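Local coordinates for protein Sex comb on midleg CG9495-PA (PDB 1PK1) that probably acts in Polycomb-group gene silencing, using its SAM domain to join the domains of partner proteins, at residues B[20-25]-B[48-53]; B[25-28]-B[33-36]; B[56-59]-B[63-66]. The protein carries 2 engineered substitutions. One frame throughout, in Å; residues are numbered along the deposited sequence.

Contact 1. Residues B[20-25]-B[48-53]; sequences EEVIQY and KALLRL. Engineered in segment 48-53: Arg52 (natural residue Leu).
Val22 on helix 19-29 and Leu50 on helix 47-51 meet in the interior of the SAM domain, their CA atoms 7.3 Å apart. The contact is apolar throughout. Val22 CG1 reaches Leu50 CD1 at 3.7 Å and Leu50 CD2 at 3.9 Å, so one methyl of the valine rests against both ends of the leucine fork; Val22 CG2 stands farther off, with Leu50 CD2 as its neighbour. The two side chains run antiparallel, each passing alongside the other. Leu50 carries CG anti to its own backbone N (chi1 -177°), which sends the fork across to the facing helix, and Val22 likewise turns CG1 away from its backbone N.

An aromatic contact adds to this. Tyr25, one helical turn on from Val22, brings ring atom CD2 to 4.4 Å from Leu50 CD2, the methyl lying oblique to the ring. Val76 of helix 66-79 also touches Leu50, while Phe40 and Trp17 also touch Val22. An alanine in place of Leu50 would remove CG and both methyls and probably leave Val22 CG1 and the Tyr25 ring facing a gap between the two helices.

Polar groups find their partners elsewhere. Tyr25 OH is hydrogen-bonded to Leu75 O, tying the ring to the last helix, and Glu20 forms a salt bridge with Arg41. With neither charge nor hydrogen bond crossing between them, the chemistry implies that the segments meet through van der Waals contact and burial of apolar surface, a modest patch continued by neighbouring residues.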
loop_
_atom_site.group_PDB
_atom_site.type_symbol
_atom_site.label_atom_id
_atom_site.label_comp_id
_atom_site.label_asym_id
_atom_site.label_seq_id
_atom_site.Cartn_x
_atom_site.Cartn_y
_atom_site.Cartn_z
ATOM N N GLU B 20 8.706 -5.281 18.428
ATOM C CA GLU B 20 9.669 -5.961 17.568
ATOM C C GLU B 20 9.053 -7.150 16.826
ATOM O O GLU B 20 9.412 -7.420 15.679
ATOM C CB GLU B 20 10.889 -6.416 18.372
ATOM C CG GLU B 20 11.789 -5.270 18.833
ATOM C CD GLU B 20 12.136 -4.301 17.705
ATOM O OE1 GLU B 20 12.421 -4.759 16.577
ATOM O OE2 GLU B 20 12.134 -3.078 17.952
ATOM N N GLU B 21 8.129 -7.850 17.472
ATOM C CA GLU B 21 7.472 -8.988 16.833
ATOM C C GLU B 21 6.609 -8.510 15.666
ATOM O O GLU B 21 6.518 -9.185 14.643
ATOM C CB GLU B 21 6.621 -9.759 17.842
ATOM C CG GLU B 21 7.460 -10.541 18.865
ATOM C CD GLU B 21 6.612 -11.336 19.837
ATOM O OE1 GLU B 21 5.751 -10.734 20.512
ATOM O OE2 GLU B 21 6.808 -12.569 19.930
ATOM N N VAL B 22 5.976 -7.351 15.826
ATOM C CA VAL B 22 5.149 -6.781 14.757
ATOM C C VAL B 22 6.042 -6.400 13.579
ATOM O O VAL B 22 5.705 -6.643 12.413
ATOM C CB VAL B 22 4.396 -5.514 15.237
ATOM C CG1 VAL B 22 3.820 -4.757 14.045
ATOM C CG2 VAL B 22 3.273 -5.907 16.192
ATOM N N ILE B 23 7.183 -5.793 13.881
ATOM C CA ILE B 23 8.109 -5.394 12.836
ATOM C C ILE B 23 8.668 -6.618 12.114
ATOM O O ILE B 23 8.832 -6.603 10.898
ATOM C CB ILE B 23 9.252 -4.541 13.419
ATOM C CG1 ILE B 23 8.668 -3.208 13.906
ATOM C CG2 ILE B 23 10.340 -4.326 12.367
ATOM C CD1 ILE B 23 9.673 -2.268 14.541
ATOM N N GLN B 24 8.955 -7.677 12.864
ATOM C CA GLN B 24 9.468 -8.908 12.266
ATOM C C GLN B 24 8.414 -9.510 11.330
ATOM O O GLN B 24 8.746 -10.031 10.265
ATOM C CB GLN B 24 9.836 -9.917 13.358
ATOM C CG GLN B 24 10.202 -11.304 12.832
ATOM C CD GLN B 24 11.454 -11.305 11.972
ATOM O OE1 GLN B 24 11.765 -12.301 11.314
ATOM N NE2 GLN B 24 12.182 -10.193 11.975
ATOM N N TYR B 25 7.145 -9.436 11.730
ATOM C CA TYR B 25 6.061 -9.964 10.902
ATOM C C TYR B 25 5.988 -9.200 9.584
ATOM O O TYR B 25 5.993 -9.792 8.500
ATOM C CB TYR B 25 4.716 -9.855 11.631
ATOM C CG TYR B 25 3.532 -10.136 10.735
ATOM C CD1 TYR B 25 3.388 -11.377 10.113
ATOM C CD2 TYR B 25 2.570 -9.156 10.480
ATOM C CE1 TYR B 25 2.330 -11.638 9.263
ATOM C CE2 TYR B 25 1.496 -9.411 9.623
ATOM C CZ TYR B 25 1.389 -10.657 9.019
ATOM O OH TYR B 25 0.356 -10.941 8.162
ATOM N N LYS B 48 -1.424 -5.156 19.803
ATOM C CA LYS B 48 -2.723 -4.506 19.950
ATOM C C LYS B 48 -2.876 -3.317 19.009
ATOM O O LYS B 48 -3.936 -3.119 18.422
ATOM C CB LYS B 48 -2.939 -4.031 21.388
ATOM C CG LYS B 48 -4.326 -3.448 21.608
ATOM C CD LYS B 48 -4.494 -2.852 22.993
ATOM C CE LYS B 48 -5.953 -2.492 23.246
ATOM N NZ LYS B 48 -6.514 -1.636 22.160
ATOM N N ALA B 49 -1.818 -2.523 18.875
ATOM C CA ALA B 49 -1.848 -1.357 18.002
ATOM C C ALA B 49 -1.945 -1.756 16.525
ATOM O O ALA B 49 -2.657 -1.120 15.748
ATOM C CB ALA B 49 -0.606 -0.501 18.237
ATOM N N LEU B 50 -1.233 -2.812 16.145
ATOM C CA LEU B 50 -1.250 -3.277 14.756
ATOM C C LEU B 50 -2.668 -3.591 14.283
ATOM O O LEU B 50 -3.106 -3.147 13.220
ATOM C CB LEU B 50 -0.392 -4.532 14.615
ATOM C CG LEU B 50 -0.253 -5.084 13.194
ATOM C CD1 LEU B 50 0.562 -4.102 12.341
ATOM C CD2 LEU B 50 0.433 -6.447 13.238
ATOM N N LEU B 51 -3.385 -4.366 15.085
ATOM C CA LEU B 51 -4.742 -4.761 14.742
ATOM C C LEU B 51 -5.701 -3.577 14.712
ATOM O O LEU B 51 -6.786 -3.659 14.131
ATOM C CB LEU B 51 -5.230 -5.811 15.742
ATOM C CG LEU B 51 -4.343 -7.056 15.840
ATOM C CD1 LEU B 51 -4.848 -7.966 16.948
ATOM C CD2 LEU B 51 -4.331 -7.784 14.503
ATOM N N ARG B 52 -5.282 -2.471 15.317
ATOM C CA ARG B 52 -6.096 -1.263 15.397
ATOM C C ARG B 52 -5.774 -0.251 14.294
ATOM O O ARG B 52 -6.393 0.806 14.212
ATOM C CB ARG B 52 -5.897 -0.635 16.783
ATOM C CG ARG B 52 -6.746 0.579 17.097
ATOM C CD ARG B 52 -6.599 0.937 18.572
ATOM N NE ARG B 52 -7.285 2.173 18.930
ATOM C CZ ARG B 52 -7.356 2.652 20.168
ATOM N NH1 ARG B 52 -6.781 1.993 21.168
ATOM N NH2 ARG B 52 -7.994 3.788 20.409
ATOM N N LEU B 53 -4.814 -0.582 13.438
ATOM C CA LEU B 53 -4.422 0.313 12.351
ATOM C C LEU B 53 -5.356 0.275 11.147
ATOM O O LEU B 53 -6.094 -0.692 10.941
ATOM C CB LEU B 53 -3.015 -0.036 11.845
ATOM C CG LEU B 53 -1.744 0.358 12.592
ATOM C CD1 LEU B 53 -0.547 -0.239 11.858
ATOM C CD2 LEU B 53 -1.611 1.870 12.656
#

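Contact 2. Residues B[25-28]-B[33-36]; sequences YIES and LAVH
Glu27 and Ala34 mark the nearest approach of the backbones, with their CA atoms only 5.2 Å apart. Segment 25-28 is helical, in helix 19-29, whereas segment 33-36 makes a 3-10 turn in which His36 N donates to Leu33 O at 2.9 Å. Between them the chain leaves the first helix and doubles back. No hydrogen bond joins the two segments.

The side chain of Glu27 lies along Ala34, with CG 3.4 Å from Ala34 CA and 3.5 Å from Ala34 CB. Its chain is extended beyond CG (chi2 172°), and this lays the carboxylate alongside the alanine as well; OE2 ends 3.5 Å from Ala34 O, two acceptors side by side with no bond between them. CG makes the closest approach, and the carboxylate carbon also rests on the alanine.

In this all-helical SAM domain the turn leads from helix 19-29 into helix 37-42, and a buried apolar pair fastens its inner side. Ile26 CG2 sits 3.7 Å from Leu33 CD1 and equally close to Leu33 CB, meeting both the root and one tip of the leucine at an oblique crossing. Ile72 of helix 66-79 also touches Leu33. Within its own segment, the other methyl of the leucine, CD2, lies at the edge of the His36 ring and in its plane, while Val35 CG1 stands 3.6 Å above the plane of that ring, over its centre.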
loop_
_atom_site.group_PDB
_atom_site.type_symbol
_atom_site.label_atom_id
_atom_site.label_comp_id
_atom_site.label_asym_id
_atom_site.label_seq_id
_atom_site.Cartn_x
_atom_site.Cartn_y
_atom_site.Cartn_z
ATOM N N TYR B 25 7.145 -9.436 11.730
ATOM C CA TYR B 25 6.061 -9.964 10.902
ATOM C C TYR B 25 5.988 -9.200 9.584
ATOM O O TYR B 25 5.993 -9.792 8.500
ATOM C CB TYR B 25 4.716 -9.855 11.631
ATOM C CG TYR B 25 3.532 -10.136 10.735
ATOM C CD1 TYR B 25 3.388 -11.377 10.113
ATOM C CD2 TYR B 25 2.570 -9.156 10.480
ATOM C CE1 TYR B 25 2.330 -11.638 9.263
ATOM C CE2 TYR B 25 1.496 -9.411 9.623
ATOM C CZ TYR B 25 1.389 -10.657 9.019
ATOM O OH TYR B 25 0.356 -10.941 8.162
ATOM N N ILE B 26 5.923 -7.877 9.677
ATOM C CA ILE B 26 5.852 -7.049 8.483
ATOM C C ILE B 26 7.056 -7.280 7.570
ATOM O O ILE B 26 6.900 -7.576 6.389
ATOM C CB ILE B 26 5.804 -5.547 8.841
ATOM C CG1 ILE B 26 4.582 -5.248 9.717
ATOM C CG2 ILE B 26 5.764 -4.715 7.568
ATOM C CD1 ILE B 26 3.255 -5.500 9.042
ATOM N N GLU B 27 8.255 -7.146 8.125
ATOM C CA GLU B 27 9.478 -7.308 7.343
ATOM C C GLU B 27 9.749 -8.707 6.796
ATOM O O GLU B 27 10.269 -8.840 5.687
ATOM C CB GLU B 27 10.683 -6.812 8.156
ATOM C CG GLU B 27 10.746 -5.287 8.234
ATOM C CD GLU B 27 11.803 -4.762 9.195
ATOM O OE1 GLU B 27 12.768 -5.494 9.498
ATOM O OE2 GLU B 27 11.671 -3.597 9.637
ATOM N N SER B 28 9.400 -9.744 7.549
ATOM C CA SER B 28 9.637 -11.111 7.082
ATOM C C SER B 28 8.644 -11.516 6.000
ATOM O O SER B 28 8.864 -12.485 5.270
ATOM C CB SER B 28 9.560 -12.106 8.246
ATOM O OG SER B 28 8.227 -12.295 8.684
ATOM N N LEU B 33 8.886 -3.188 2.921
ATOM C CA LEU B 33 8.345 -2.351 3.991
ATOM C C LEU B 33 9.328 -2.137 5.143
ATOM O O LEU B 33 9.049 -1.371 6.068
ATOM C CB LEU B 33 7.061 -2.984 4.535
ATOM C CG LEU B 33 5.866 -2.976 3.580
ATOM C CD1 LEU B 33 4.752 -3.855 4.152
ATOM C CD2 LEU B 33 5.378 -1.540 3.386
ATOM N N ALA B 34 10.479 -2.806 5.087
ATOM C CA ALA B 34 11.473 -2.688 6.151
ATOM C C ALA B 34 11.963 -1.256 6.398
ATOM O O ALA B 34 12.349 -0.912 7.522
ATOM C CB ALA B 34 12.660 -3.608 5.858
ATOM N N VAL B 35 11.954 -0.424 5.362
ATOM C CA VAL B 35 12.393 0.961 5.508
ATOM C C VAL B 35 11.507 1.709 6.510
ATOM O O VAL B 35 11.918 2.714 7.102
ATOM C CB VAL B 35 12.381 1.706 4.138
ATOM C CG1 VAL B 35 10.964 1.757 3.570
ATOM C CG2 VAL B 35 12.928 3.120 4.296
ATOM N N HIS B 36 10.298 1.199 6.721
ATOM C CA HIS B 36 9.361 1.836 7.642
ATOM C C HIS B 36 9.425 1.268 9.050
ATOM O O HIS B 36 8.640 1.653 9.916
ATOM C CB HIS B 36 7.933 1.709 7.100
ATOM C CG HIS B 36 7.765 2.273 5.726
ATOM N ND1 HIS B 36 8.112 3.567 5.408
ATOM C CD2 HIS B 36 7.305 1.714 4.581
ATOM C CE1 HIS B 36 7.877 3.781 4.126
ATOM N NE2 HIS B 36 7.386 2.672 3.602
#

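Contact 3. Residues B[56-59]-B[63-66]; sequences ERMM and GLKL. Engineered in segment 56-59: Arg57 (natural residue Met).
The Met58 peptide carbonyl receives the backbone N-H of Leu64, which comes in tilted 33° from the carbonyl plane. This hydrogen bond, Leu64 N to Met58 O at 3.0 Å, is fairly straight at 158°. No aromatic ring takes part; peptide groups are the flat elements here. The motif is a glycine-terminated helix end: helix 55-61 of the SAM domain stops, Gly63 turns with positive phi, and the chain swings back under the last turn before helix 66-79 begins, with Lys65 as its N-cap residue. Gly63 N also lies near Met58 O, but its angle is too poor for a hydrogen bond.

A second backbone approach runs the other way. Met59 CA points its hydrogen at Leu64 O, a CA-H...O contact of 3.3 Å, and Met59 CG comes nearly as close to the same oxygen.

The methionines take different partners. Leu64 CD1 is touched by three successive atoms of Met58, at 3.8 Å from CB and again from SD, with CG scarcely farther. Ile72 of helix 66-79 packs on both residues. Met59 keeps CG beside its backbone N and runs on extended from there (chi2 -172°), which sets SD 3.9 Å from Leu66 CD1, where the side chains cross at a slant. Leu66 also reaches outward: its N is hydrogen-bonded to a polar side chain of another protein chain, consistent with the end-helix surface through which SAM domains commonly associate.

One water molecule bridges the two segments, donating to Met59 O at 2.9 Å and to Leu64 O at 2.8 Å.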
loop_
_atom_site.group_PDB
_atom_site.type_symbol
_atom_site.label_atom_id
_atom_site.label_comp_id
_atom_site.label_asym_id
_atom_site.label_seq_id
_atom_site.Cartn_x
_atom_site.Cartn_y
_atom_site.Cartn_z
ATOM N N GLU B 56 -6.202 5.275 6.786
ATOM C CA GLU B 56 -6.371 6.677 7.154
ATOM C C GLU B 56 -5.427 7.080 8.285
ATOM O O GLU B 56 -4.773 8.121 8.211
ATOM C CB GLU B 56 -7.816 6.950 7.572
ATOM C CG GLU B 56 -8.817 6.851 6.434
ATOM C CD GLU B 56 -8.515 7.820 5.309
ATOM O OE1 GLU B 56 -8.388 9.033 5.587
ATOM O OE2 GLU B 56 -8.410 7.372 4.148
ATOM N N ARG B 57 -5.367 6.258 9.329
ATOM C CA ARG B 57 -4.495 6.528 10.471
ATOM C C ARG B 57 -3.025 6.479 10.050
ATOM O O ARG B 57 -2.211 7.277 10.508
ATOM C CB ARG B 57 -4.715 5.495 11.579
ATOM C CG ARG B 57 -6.143 5.348 12.083
ATOM C CD ARG B 57 -6.518 6.401 13.108
ATOM N NE ARG B 57 -7.374 5.835 14.151
ATOM C CZ ARG B 57 -8.547 5.244 13.934
ATOM N NH1 ARG B 57 -9.026 5.138 12.702
ATOM N NH2 ARG B 57 -9.239 4.747 14.951
ATOM N N MET B 58 -2.677 5.521 9.196
ATOM C CA MET B 58 -1.296 5.415 8.740
ATOM C C MET B 58 -0.875 6.617 7.908
ATOM O O MET B 58 0.239 7.105 8.034
ATOM C CB MET B 58 -1.091 4.128 7.927
ATOM C CG MET B 58 -1.020 2.876 8.782
ATOM S SD MET B 58 -0.494 1.414 7.856
ATOM C CE MET B 58 -2.056 0.803 7.309
ATOM N N MET B 59 -1.767 7.107 7.060
ATOM C CA MET B 59 -1.426 8.243 6.220
ATOM C C MET B 59 -1.438 9.547 7.000
ATOM O O MET B 59 -0.518 10.350 6.899
ATOM C CB MET B 59 -2.392 8.340 5.039
ATOM C CG MET B 59 -2.291 7.172 4.072
ATOM S SD MET B 59 -3.269 7.442 2.582
ATOM C CE MET B 59 -4.937 7.247 3.239
ATOM N N GLY B 63 2.339 9.301 8.589
ATOM C CA GLY B 63 2.954 9.888 7.411
ATOM C C GLY B 63 3.293 8.910 6.301
ATOM O O GLY B 63 4.096 9.217 5.418
ATOM N N LEU B 64 2.694 7.727 6.343
ATOM C CA LEU B 64 2.937 6.721 5.312
ATOM C C LEU B 64 2.158 7.088 4.054
ATOM O O LEU B 64 1.065 7.645 4.139
ATOM C CB LEU B 64 2.483 5.346 5.807
ATOM C CG LEU B 64 3.365 4.689 6.873
ATOM C CD1 LEU B 64 2.612 3.578 7.574
ATOM C CD2 LEU B 64 4.627 4.159 6.201
ATOM N N LYS B 65 2.728 6.790 2.892
ATOM C CA LYS B 65 2.048 7.049 1.627
ATOM C C LYS B 65 1.057 5.904 1.398
ATOM O O LYS B 65 1.133 4.870 2.071
ATOM C CB LYS B 65 3.059 7.128 0.478
ATOM C CG LYS B 65 4.064 8.263 0.634
ATOM C CD LYS B 65 3.362 9.588 0.870
ATOM C CE LYS B 65 4.365 10.733 0.984
ATOM N NZ LYS B 65 3.696 12.015 1.296
ATOM N N LEU B 66 0.136 6.082 0.455
ATOM C CA LEU B 66 -0.887 5.072 0.197
ATOM C C LEU B 66 -0.358 3.681 -0.153
ATOM O O LEU B 66 -0.881 2.681 0.339
ATOM C CB LEU B 66 -1.834 5.557 -0.907
ATOM C CG LEU B 66 -3.078 4.707 -1.214
ATOM C CD1 LEU B 66 -3.907 4.500 0.034
ATOM C CD2 LEU B 66 -3.905 5.409 -2.291
HETATM O O HOH W 1 0.588 10.380 4.257
#

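In the fold
All three contacts rest on helix 66-79, contacts 2 and 3 on the same residue, Ile72. Contacts 1 and 2 both use helix 19-29, with centres about 11 Å apart; Tyr25 belongs to segments of both but makes its contact only in contact 1. Contact 3 lies about 15 Å, centre to centre, from each of the others, yet touches both: Leu53 CD2 packs 4.0 Å from Met58 CG, and His36 ND1 lies 3.6 Å from Leu64 CD2. Contact 1 is the most central and contact 3 the most peripheral. It is at contact 3 that Lys65 and Leu66 meet the chain of another protein, whereas no other chain of the assembly touches contact 1.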